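Local coordinates for Alr3699 protein (Nostoc sp., PDB 4XSO) that is probably a glycosyltransferase of the GT-B fold, with two Rossmann-like domains facing each other across a cleft, at residues 135-138 and 139-142; 41-44 and 45-49; 24-27 and 28-32; 212-216 and 217-221; 251-254 and 255-259. All blocks are in the same frame, centred on the assembly; numbering follows the deposited sequence.

Interactions 1, 2 and 3 lie in the N-terminal domain, 4 and 5 in the C-terminal one. Interactions 1 and 2 are surface contacts at helix starts: a serine caps the first, whereas at the second an aspartate before a glycine N-cap binds the glycine's N-H. Interaction 3, buried along helix 20-29, is largely apolar; its Ile26 touches Phe46 of interaction 2 (CD1 to CE1 3.3 Å). Interaction 4 is a polar, partly buried loop after strand 207-212. It packs on helix 248-260, which holds interaction 5, through Leu215 and Gln221 against Val251 and Leu254; other positions on that helix, Lys252, His255 and Gln256, are exposed and polar.

Interaction 1: 135-138 and 139-142; sequences FSQT and NLRV
Leu140 CD2 comes obliquely to Phe135, 3.5 Å from CB and 4.1 Å from the ring atom CG, while the flat amide of Asn139 receives Ser136 OG from above the plane of its side-chain carbonyl, 36° out of it. Together these contacts form the N-terminal cap of helix 137-150, the helix joining strands 122-126 and 153-156 of the Rossmann-like N-terminal domain. Ser136 is the N-cap. Its OG sits between the backbone N and the carbonyl carbon (chi1 70°), which turns it back over the first helical turn. There it accepts from Asn139 N in a nearly straight bond of 3.2 Å (170°) and donates to Asn139 OD1 at 2.9 Å, so one hydroxyl grips the same residue by main chain and side chain. The reciprocal half of a capping box is not made directly; one water takes a weak bond from Ser136 N and gives its own to Asn139 OD1. Phe135 and Leu140, one residue before the cap and four after it, form a hydrophobic staple, their side chains crossing at about a right angle. The Phe135 side chain also touches Gln105, and Leu140 rests on Leu130, which seats the helix start against helix 105-118 and a neighbouring loop. Thr138, Asn139 and Val142 face Ser79, Leu80 and Ile117 of the second subunit, placing this helix end at the dimer interface. Regular helical bonding starts at the cap itself, with Leu140 N to Ser136 O at 3.0 Å, and tightens in the next bond, Arg141 N to Gln137 O at 2.7 Å.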
# COMPACT_ATOMS: atom_id res chain seq x y z
N PHE A 135 -6.19 20.03 6.92
CA PHE A 135 -5.53 18.82 6.49
C PHE A 135 -4.37 19.25 5.64
O PHE A 135 -4.50 20.19 4.86
CB PHE A 135 -6.51 17.96 5.67
CG PHE A 135 -7.67 17.43 6.49
CD1 PHE A 135 -7.46 16.47 7.46
CD2 PHE A 135 -8.94 17.95 6.32
CE1 PHE A 135 -8.51 16.01 8.23
CE2 PHE A 135 -9.99 17.51 7.08
CZ PHE A 135 -9.79 16.53 8.04
N SER A 136 -3.26 18.54 5.72
CA SER A 136 -2.10 18.92 4.93
C SER A 136 -2.43 18.65 3.51
O SER A 136 -3.24 17.76 3.20
CB SER A 136 -0.86 18.12 5.34
OG SER A 136 -0.97 16.77 4.94
N GLN A 137 -1.77 19.37 2.61
CA GLN A 137 -2.01 19.21 1.18
C GLN A 137 -1.67 17.79 0.75
O GLN A 137 -2.39 17.19 -0.05
CB GLN A 137 -1.18 20.21 0.38
CG GLN A 137 -1.84 21.57 0.21
CD GLN A 137 -2.90 21.57 -0.87
OE1 GLN A 137 -3.47 20.53 -1.20
NE2 GLN A 137 -3.18 22.75 -1.42
N THR A 138 -0.58 17.25 1.29
CA THR A 138 -0.22 15.87 1.01
C THR A 138 -1.38 14.93 1.23
O THR A 138 -1.77 14.24 0.30
CB THR A 138 1.01 15.41 1.87
OG1 THR A 138 2.19 15.88 1.24
CG2 THR A 138 1.14 13.87 1.97
N ASN A 139 -1.92 14.92 2.45
CA ASN A 139 -3.05 14.06 2.78
C ASN A 139 -4.21 14.32 1.83
O ASN A 139 -4.86 13.39 1.41
CB ASN A 139 -3.50 14.24 4.25
CG ASN A 139 -2.52 13.62 5.23
OD1 ASN A 139 -1.87 14.30 6.06
ND2 ASN A 139 -2.37 12.33 5.12
N LEU A 140 -4.46 15.58 1.49
CA LEU A 140 -5.58 15.91 0.59
C LEU A 140 -5.38 15.36 -0.80
O LEU A 140 -6.32 14.76 -1.37
CB LEU A 140 -5.80 17.41 0.47
CG LEU A 140 -6.33 18.16 1.68
CD1 LEU A 140 -6.77 19.54 1.20
CD2 LEU A 140 -7.46 17.44 2.39
N ARG A 141 -4.20 15.61 -1.36
CA ARG A 141 -3.86 15.09 -2.68
C ARG A 141 -3.99 13.55 -2.75
O ARG A 141 -4.52 13.00 -3.69
CB ARG A 141 -2.43 15.50 -3.10
CG ARG A 141 -2.20 16.94 -3.60
CD ARG A 141 -3.42 17.52 -4.31
NE ARG A 141 -3.11 18.68 -5.16
CZ ARG A 141 -3.11 19.96 -4.77
NH1 ARG A 141 -3.39 20.32 -3.51
NH2 ARG A 141 -2.81 20.88 -5.67
N VAL A 142 -3.49 12.87 -1.74
CA VAL A 142 -3.48 11.43 -1.69
C VAL A 142 -4.91 10.91 -1.60
O VAL A 142 -5.34 10.12 -2.42
CB VAL A 142 -2.61 10.94 -0.52
CG1 VAL A 142 -2.81 9.44 -0.23
CG2 VAL A 142 -1.15 11.16 -0.89
O HOH W 1 -3.93 16.08 7.91

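Interaction 2: 41-44 and 45-49; sequences FADG and AFKTL
The start of helix 45-52, in the beta-alpha-beta crossover from strand 36-40 to strand 57-59 of the Rossmann-like N-terminal domain, brings Asp43 and Lys47 together at the first turn. Gly44 holds the N-cap position and has no side chain to offer; the carboxylate just before it takes up its N-H instead. Asp43 CG lies anti to its own backbone N (chi1 -156°), which swings OD1 forward to accept from Gly44 N at 2.8 Å. The donor meets this oxygen on its anti side, 31° out of the carboxylate plane. The same OD1 presses on the aliphatic part of Lys47, 3.1 Å from CD and 3.6 Å from CB, the two chains passing at a slant. Lys47 is extended from CB to CE and bends only at its last torsion, so its ammonium passes beyond the aspartate: NZ stays 4.7 Å from Asp43 OD1 and makes its salt bridge with Glu51. The carboxylate thus meets methylene rather than charge, though its negative charge near the helix N-terminus would probably be favourable. On the buried side Phe46 packs between helix 20-29, at Glu22 and Ile26, and Leu40 of strand 36-40; Lys47 also lies on Leu40, Val57 and Val59. Asp43, Gly44, Ala45 and Thr48 touch a crystal neighbour, so lattice packing may influence this exposed turn. The backbone settles gradually: Lys47 N gives a weak, bent bond of 3.4 Å (132°) to Gly44 O, and the i to i+4 pattern then appears with Leu49 N to Ala45 O at 3.1 Å.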
# COMPACT_ATOMS: atom_id res chain seq x y z
N PHE A 41 -8.22 0.92 13.02
CA PHE A 41 -6.76 1.00 13.05
C PHE A 41 -6.19 1.30 14.45
O PHE A 41 -5.00 1.26 14.64
CB PHE A 41 -6.25 2.03 12.03
CG PHE A 41 -6.58 1.71 10.59
CD1 PHE A 41 -7.07 0.46 10.20
CD2 PHE A 41 -6.33 2.66 9.60
CE1 PHE A 41 -7.34 0.20 8.86
CE2 PHE A 41 -6.60 2.39 8.28
CZ PHE A 41 -7.10 1.17 7.91
N ALA A 42 -7.04 1.60 15.41
CA ALA A 42 -6.64 1.81 16.81
C ALA A 42 -7.73 1.21 17.69
O ALA A 42 -8.92 1.31 17.35
CB ALA A 42 -6.52 3.30 17.13
N ASP A 43 -7.31 0.63 18.82
CA ASP A 43 -8.20 0.23 19.90
C ASP A 43 -8.62 1.47 20.67
O ASP A 43 -7.98 2.51 20.56
CB ASP A 43 -7.51 -0.76 20.85
CG ASP A 43 -8.51 -1.64 21.62
OD1 ASP A 43 -9.74 -1.40 21.57
OD2 ASP A 43 -8.06 -2.60 22.23
N GLY A 44 -9.72 1.36 21.41
CA GLY A 44 -10.29 2.48 22.14
C GLY A 44 -11.74 2.24 22.53
O GLY A 44 -12.25 1.13 22.39
N ALA A 45 -12.39 3.31 22.98
CA ALA A 45 -13.80 3.29 23.36
C ALA A 45 -14.76 2.96 22.22
O ALA A 45 -15.89 2.54 22.47
CB ALA A 45 -14.18 4.62 23.95
N PHE A 46 -14.33 3.14 20.97
CA PHE A 46 -15.23 2.94 19.85
C PHE A 46 -15.48 1.45 19.62
O PHE A 46 -16.55 1.06 19.20
CB PHE A 46 -14.68 3.62 18.60
CG PHE A 46 -15.59 3.53 17.42
CD1 PHE A 46 -16.96 3.58 17.56
CD2 PHE A 46 -15.07 3.38 16.14
CE1 PHE A 46 -17.79 3.47 16.47
CE2 PHE A 46 -15.91 3.26 15.04
CZ PHE A 46 -17.27 3.30 15.21
N LYS A 47 -14.45 0.67 19.87
CA LYS A 47 -14.46 -0.75 19.79
C LYS A 47 -15.49 -1.28 20.75
O LYS A 47 -16.35 -2.12 20.38
CB LYS A 47 -13.09 -1.29 20.18
CG LYS A 47 -13.07 -2.83 20.07
CD LYS A 47 -11.70 -3.37 20.21
CE LYS A 47 -11.61 -4.84 19.84
NZ LYS A 47 -11.63 -5.70 21.05
N THR A 48 -15.41 -0.78 21.98
CA THR A 48 -16.39 -1.18 23.04
C THR A 48 -17.83 -0.86 22.63
O THR A 48 -18.74 -1.75 22.72
CB THR A 48 -15.96 -0.62 24.46
OG1 THR A 48 -14.59 -0.95 24.70
CG2 THR A 48 -16.77 -1.26 25.57
N LEU A 49 -18.05 0.36 22.12
CA LEU A 49 -19.41 0.76 21.66
C LEU A 49 -19.94 -0.14 20.52
O LEU A 49 -21.14 -0.46 20.49
CB LEU A 49 -19.50 2.20 21.16
CG LEU A 49 -19.22 3.40 22.07
CD1 LEU A 49 -19.29 4.69 21.23
CD2 LEU A 49 -20.22 3.46 23.25

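Interaction 3: 24-27 and 28-32; sequences CLID and IAKPY
Ile28 N, Ala29 N and Lys30 N bond in turn to Cys24 O, Leu25 O and Ile26 O in ordinary helical fashion, the last being the most bent, with an angle of 135° at the hydrogen. Pro31 then brings no N-H; its CD lies 3.4 Å from Asp27 O, where the next donor would come. The coil tightens into a 3-10 turn, and Tyr32 N reaches Ala29 O at 2.7 Å. Along the buried side, Cys24 SG, anti to its backbone N (chi1 -174°), meets the end of Ile28, with CD1 3.6 Å away. Ile28 CG1 lies 3.3 Å from Cys24 O, so the isoleucine covers both the carbonyl and the sulfur of the turn before it. This helix, 20-29, is the first crossover of the Rossmann-like N-terminal domain and links strands 9-13 and 36-40. Leu25, Ile28 and Ala29 lie on Phe11 of the first strand, while Ile377 of the C-terminal helix 370-382 packs on Ile28. A bound glycerol lies about 5 Å from the Cys24 side chain. On the more exposed side Lys30, bent at chi3 (-78°), folds back so that CE is 4.0 Å from Ile26 CG2. Asp27 and Lys30 point the same way, side by side, but OD1 and NZ remain 4.0 Å apart, an attraction at a distance that falls short of a salt bridge.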
# COMPACT_ATOMS: atom_id res chain seq x y z
N CYS A 24 -21.82 7.87 13.52
CA CYS A 24 -22.63 7.68 12.30
C CYS A 24 -22.44 6.24 11.76
O CYS A 24 -23.40 5.62 11.31
CB CYS A 24 -22.31 8.74 11.23
SG CYS A 24 -23.36 8.71 9.75
N LEU A 25 -21.22 5.72 11.84
CA LEU A 25 -20.92 4.36 11.37
C LEU A 25 -21.69 3.30 12.18
O LEU A 25 -22.13 2.31 11.62
CB LEU A 25 -19.41 4.15 11.39
CG LEU A 25 -18.91 2.76 10.88
CD1 LEU A 25 -19.26 2.59 9.43
CD2 LEU A 25 -17.40 2.57 11.06
N ILE A 26 -21.95 3.54 13.47
CA ILE A 26 -22.81 2.61 14.25
C ILE A 26 -24.14 2.39 13.51
O ILE A 26 -24.58 1.24 13.25
CB ILE A 26 -23.13 3.14 15.69
CG1 ILE A 26 -21.85 3.35 16.52
CG2 ILE A 26 -24.10 2.22 16.42
CD1 ILE A 26 -20.89 2.21 16.47
N ASP A 27 -24.77 3.52 13.19
CA ASP A 27 -26.06 3.60 12.52
C ASP A 27 -26.02 3.05 11.10
O ASP A 27 -26.94 2.30 10.65
CB ASP A 27 -26.56 5.07 12.51
CG ASP A 27 -26.95 5.58 13.94
OD1 ASP A 27 -27.45 4.77 14.76
OD2 ASP A 27 -26.68 6.76 14.26
N ILE A 28 -24.93 3.33 10.39
CA ILE A 28 -24.80 2.80 9.00
C ILE A 28 -24.64 1.26 9.01
O ILE A 28 -25.26 0.58 8.25
CB ILE A 28 -23.61 3.46 8.30
CG1 ILE A 28 -23.84 4.95 8.06
CG2 ILE A 28 -23.33 2.81 6.98
CD1 ILE A 28 -22.53 5.72 7.92
N ALA A 29 -23.86 0.75 9.96
CA ALA A 29 -23.51 -0.64 10.08
C ALA A 29 -24.56 -1.60 10.70
O ALA A 29 -24.63 -2.80 10.34
CB ALA A 29 -22.21 -0.74 10.84
N LYS A 30 -25.43 -1.08 11.56
CA LYS A 30 -26.36 -1.94 12.28
C LYS A 30 -27.20 -2.83 11.41
O LYS A 30 -27.35 -3.98 11.75
CB LYS A 30 -27.28 -1.16 13.26
CG LYS A 30 -26.75 -1.16 14.70
CD LYS A 30 -27.74 -0.58 15.72
CE LYS A 30 -27.79 0.95 15.71
NZ LYS A 30 -28.53 1.53 16.87
N PRO A 31 -27.76 -2.30 10.29
CA PRO A 31 -28.56 -3.10 9.39
C PRO A 31 -27.76 -4.25 8.78
O PRO A 31 -28.37 -5.19 8.22
CB PRO A 31 -29.02 -2.12 8.30
CG PRO A 31 -28.90 -0.79 8.92
CD PRO A 31 -27.78 -0.88 9.91
N TYR A 32 -26.43 -4.16 8.88
CA TYR A 32 -25.57 -5.14 8.15
C TYR A 32 -24.79 -5.99 9.14
O TYR A 32 -23.90 -6.76 8.76
CB TYR A 32 -24.56 -4.41 7.21
CG TYR A 32 -25.28 -3.60 6.21
CD1 TYR A 32 -25.84 -4.23 5.09
CD2 TYR A 32 -25.38 -2.22 6.34
CE1 TYR A 32 -26.57 -3.52 4.14
CE2 TYR A 32 -26.08 -1.48 5.40
CZ TYR A 32 -26.67 -2.12 4.30
OH TYR A 32 -27.43 -1.41 3.41

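Interaction 4: 212-216 and 217-221; sequences FSRLS and PWKGQ
Arg214 O is gripped by two side chains, one from each segment: Gln221 NE2 at 3.0 Å and Ser213 OG at 2.8 Å. The glutamine chain is bent at chi2 (90°), which carries its amide across the mouth of the loop. The oxygen lies close to the amide plane, but the N-H arrives 55° above the plane of the Arg214 carbonyl. Ser213 OG also lies against the lysine stem, 3.1 Å from Lys219 CB. Lys219 bends at chi2 and again at chi4, curling so that NZ comes over one face of the Arg214 guanidinium, 3.4 Å from NH1. Arg214, in turn, leaves the backbone with CG between N and the carbonyl carbon (chi1 58°) and runs extended to NE. The loop joins strand 207-212 to helix 221-228, the first beta-alpha connection of the C-terminal Rossmann-like domain in a GT-B fold. An arginine and a lysine brought together at this place are consistent with an anion-binding pocket, as in relatives of the group; Glu294 also touches the lysine. The Leu215 and Gln221 side chains cross at about a right angle, with Leu215 CD2 3.7 Å from Gln221 NE2. Pro217 to Gly220 form a type I turn, closed by Gly220 N to Pro217 O at 3.1 Å, from which Trp218 reaches out edge-to-face to His134 of the other domain.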
# COMPACT_ATOMS: atom_id res chain seq x y z
N PHE A 212 -24.43 22.10 23.58
CA PHE A 212 -24.15 20.65 23.81
C PHE A 212 -22.94 20.22 23.00
O PHE A 212 -23.04 20.05 21.81
CB PHE A 212 -25.33 19.84 23.32
CG PHE A 212 -26.56 20.11 24.10
CD1 PHE A 212 -27.34 21.17 23.79
CD2 PHE A 212 -26.86 19.34 25.17
CE1 PHE A 212 -28.43 21.46 24.53
CE2 PHE A 212 -27.95 19.64 25.95
CZ PHE A 212 -28.76 20.68 25.61
N SER A 213 -21.81 20.04 23.61
CA SER A 213 -20.58 19.93 22.84
C SER A 213 -19.47 19.61 23.84
O SER A 213 -19.66 19.76 25.04
CB SER A 213 -20.40 21.16 21.94
OG SER A 213 -19.06 21.48 21.73
N ARG A 214 -18.28 19.21 23.35
CA ARG A 214 -17.13 19.16 24.20
C ARG A 214 -16.61 20.62 24.27
O ARG A 214 -16.86 21.45 23.41
CB ARG A 214 -16.06 18.20 23.64
CG ARG A 214 -15.60 18.58 22.25
CD ARG A 214 -14.74 17.48 21.62
NE ARG A 214 -14.53 17.78 20.20
CZ ARG A 214 -15.38 17.47 19.23
NH1 ARG A 214 -16.51 16.80 19.48
NH2 ARG A 214 -15.09 17.84 17.98
N LEU A 215 -15.97 20.92 25.37
CA LEU A 215 -15.50 22.25 25.65
C LEU A 215 -14.23 22.44 24.84
O LEU A 215 -13.17 21.91 25.21
CB LEU A 215 -15.24 22.40 27.16
CG LEU A 215 -16.46 22.13 28.04
CD1 LEU A 215 -16.03 22.17 29.51
CD2 LEU A 215 -17.57 23.12 27.77
N SER A 216 -14.19 23.16 23.79
CA SER A 216 -13.12 23.31 22.80
C SER A 216 -13.17 24.69 22.10
O SER A 216 -14.24 25.31 22.01
CB SER A 216 -13.18 22.15 21.84
OG SER A 216 -12.20 22.30 20.87
N PRO A 217 -12.23 25.41 21.77
CA PRO A 217 -12.38 26.77 21.20
C PRO A 217 -13.13 26.77 19.88
O PRO A 217 -13.90 27.68 19.60
CB PRO A 217 -10.94 27.27 20.98
CG PRO A 217 -10.06 26.33 21.75
CD PRO A 217 -10.82 25.07 22.08
N TRP A 218 -12.91 25.72 19.09
CA TRP A 218 -13.59 25.58 17.79
C TRP A 218 -15.11 25.50 18.02
O TRP A 218 -15.88 25.95 17.15
CB TRP A 218 -13.13 24.32 17.03
CG TRP A 218 -11.76 24.32 16.41
CD1 TRP A 218 -10.74 25.22 16.62
CD2 TRP A 218 -11.22 23.31 15.51
NE1 TRP A 218 -9.63 24.85 15.88
CE2 TRP A 218 -9.90 23.69 15.20
CE3 TRP A 218 -11.75 22.13 14.93
CZ2 TRP A 218 -9.09 22.92 14.32
CZ3 TRP A 218 -10.94 21.37 14.06
CH2 TRP A 218 -9.63 21.77 13.77
N LYS A 219 -15.54 24.91 19.15
CA LYS A 219 -16.97 24.77 19.45
C LYS A 219 -17.66 26.03 19.97
O LYS A 219 -18.90 26.07 20.05
CB LYS A 219 -17.24 23.58 20.35
CG LYS A 219 -16.79 22.24 19.71
CD LYS A 219 -17.67 21.92 18.51
CE LYS A 219 -17.34 20.62 17.82
NZ LYS A 219 -18.21 19.54 18.37
N GLY A 220 -16.88 27.04 20.35
CA GLY A 220 -17.42 28.39 20.57
C GLY A 220 -18.28 28.68 21.79
O GLY A 220 -19.13 29.58 21.79
N GLN A 221 -18.05 27.98 22.87
CA GLN A 221 -18.78 28.29 24.11
C GLN A 221 -18.55 29.73 24.56
O GLN A 221 -19.46 30.33 25.11
CB GLN A 221 -18.36 27.35 25.24
CG GLN A 221 -18.97 25.96 25.16
CD GLN A 221 -18.11 24.99 24.36
OE1 GLN A 221 -17.07 25.36 23.82
NE2 GLN A 221 -18.56 23.73 24.27

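Interaction 5: 251-254 and 255-259; sequences VKEL and HQQIT
Val251 and His255 lie side by side and point the same way, with Val251 CG1 3.7 Å from His255 CD2; the imidazole goes on to meet Phe269. One residue along, Lys252 and Gln256 repeat the arrangement on the exposed side. Gln256 CG rests 3.0 Å from Lys252 O, and its OE1 lies 3.4 Å from Lys252 CE, so the amide meets methylene. Helix 248-260, which carries these pairs, is the crossover between strands 235-240 and 267-271 in the C-terminal Rossmann-like domain, and it packs on helix 221-228 through Leu254, Gln257 and Ile258. Glu253 and Gln257 pass at a slant, carboxylate and amide planes 48° apart, with the two OE1 atoms 3.8 Å from each other. Gln257 is fully extended, CG opposite the backbone N (chi1 176°), which carries NE2 to Asp226 and to His222 O. Its OE1, buried beside Leu254 CD2 at 4.0 Å, has no polar partner in the model. Ile258 turns back over the preceding turn, where CG1 comes within 3.2 Å of Leu254 O, the acceptor of an almost straight bond from Ile258 N (2.9 Å, 173°).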
# COMPACT_ATOMS: atom_id res chain seq x y z
N VAL A 251 -10.86 25.62 29.02
CA VAL A 251 -11.77 25.53 30.15
C VAL A 251 -11.48 26.57 31.24
O VAL A 251 -12.39 27.27 31.68
CB VAL A 251 -11.75 24.13 30.73
CG1 VAL A 251 -12.43 24.12 32.09
CG2 VAL A 251 -12.42 23.20 29.73
N LYS A 252 -10.21 26.70 31.62
CA LYS A 252 -9.72 27.85 32.43
C LYS A 252 -10.16 29.22 31.87
O LYS A 252 -10.66 30.06 32.60
CB LYS A 252 -8.18 27.83 32.51
CG LYS A 252 -7.56 28.84 33.47
CD LYS A 252 -6.07 29.08 33.20
CE LYS A 252 -5.90 30.02 32.00
NZ LYS A 252 -4.75 29.63 31.15
N GLU A 253 -9.99 29.42 30.58
CA GLU A 253 -10.39 30.67 29.92
C GLU A 253 -11.92 30.89 30.03
O GLU A 253 -12.39 32.01 30.31
CB GLU A 253 -9.86 30.68 28.50
CG GLU A 253 -10.04 31.99 27.74
CD GLU A 253 -11.00 31.87 26.53
OE1 GLU A 253 -12.18 32.34 26.63
OE2 GLU A 253 -10.56 31.28 25.49
N LEU A 254 -12.71 29.83 29.90
CA LEU A 254 -14.17 30.01 29.98
C LEU A 254 -14.54 30.44 31.35
O LEU A 254 -15.34 31.35 31.52
CB LEU A 254 -14.99 28.71 29.69
CG LEU A 254 -14.83 28.17 28.29
CD1 LEU A 254 -15.70 26.94 28.11
CD2 LEU A 254 -15.14 29.28 27.29
N HIS A 255 -14.03 29.72 32.35
CA HIS A 255 -14.34 30.05 33.75
C HIS A 255 -14.00 31.50 34.10
O HIS A 255 -14.76 32.19 34.81
CB HIS A 255 -13.62 29.07 34.69
CG HIS A 255 -14.28 27.71 34.78
ND1 HIS A 255 -15.57 27.54 35.23
CD2 HIS A 255 -13.77 26.46 34.67
CE1 HIS A 255 -15.86 26.25 35.31
NE2 HIS A 255 -14.78 25.57 34.97
N GLN A 256 -12.89 31.99 33.54
CA GLN A 256 -12.40 33.32 33.90
C GLN A 256 -13.27 34.32 33.23
O GLN A 256 -13.71 35.31 33.85
CB GLN A 256 -10.97 33.53 33.41
CG GLN A 256 -9.98 32.56 34.07
CD GLN A 256 -8.54 33.05 34.01
OE1 GLN A 256 -7.78 32.69 33.09
NE2 GLN A 256 -8.16 33.89 34.98
N GLN A 257 -13.57 34.03 31.95
CA GLN A 257 -14.45 34.88 31.16
C GLN A 257 -15.79 35.06 31.91
O GLN A 257 -16.29 36.19 32.09
CB GLN A 257 -14.70 34.26 29.74
CG GLN A 257 -15.69 35.04 28.87
CD GLN A 257 -16.11 34.35 27.57
OE1 GLN A 257 -15.84 33.18 27.37
NE2 GLN A 257 -16.78 35.08 26.69
N ILE A 258 -16.41 33.94 32.27
CA ILE A 258 -17.66 33.98 32.94
C ILE A 258 -17.62 34.83 34.25
O ILE A 258 -18.52 35.61 34.53
CB ILE A 258 -18.11 32.53 33.31
CG1 ILE A 258 -18.52 31.74 32.06
CG2 ILE A 258 -19.23 32.55 34.36
CD1 ILE A 258 -18.50 30.27 32.29
N THR A 259 -16.63 34.61 35.08
CA THR A 259 -16.42 35.46 36.26
C THR A 259 -16.10 36.92 35.87
O THR A 259 -16.68 37.83 36.38
CB THR A 259 -15.28 34.92 37.11
OG1 THR A 259 -15.67 33.66 37.68
CG2 THR A 259 -14.94 35.93 38.23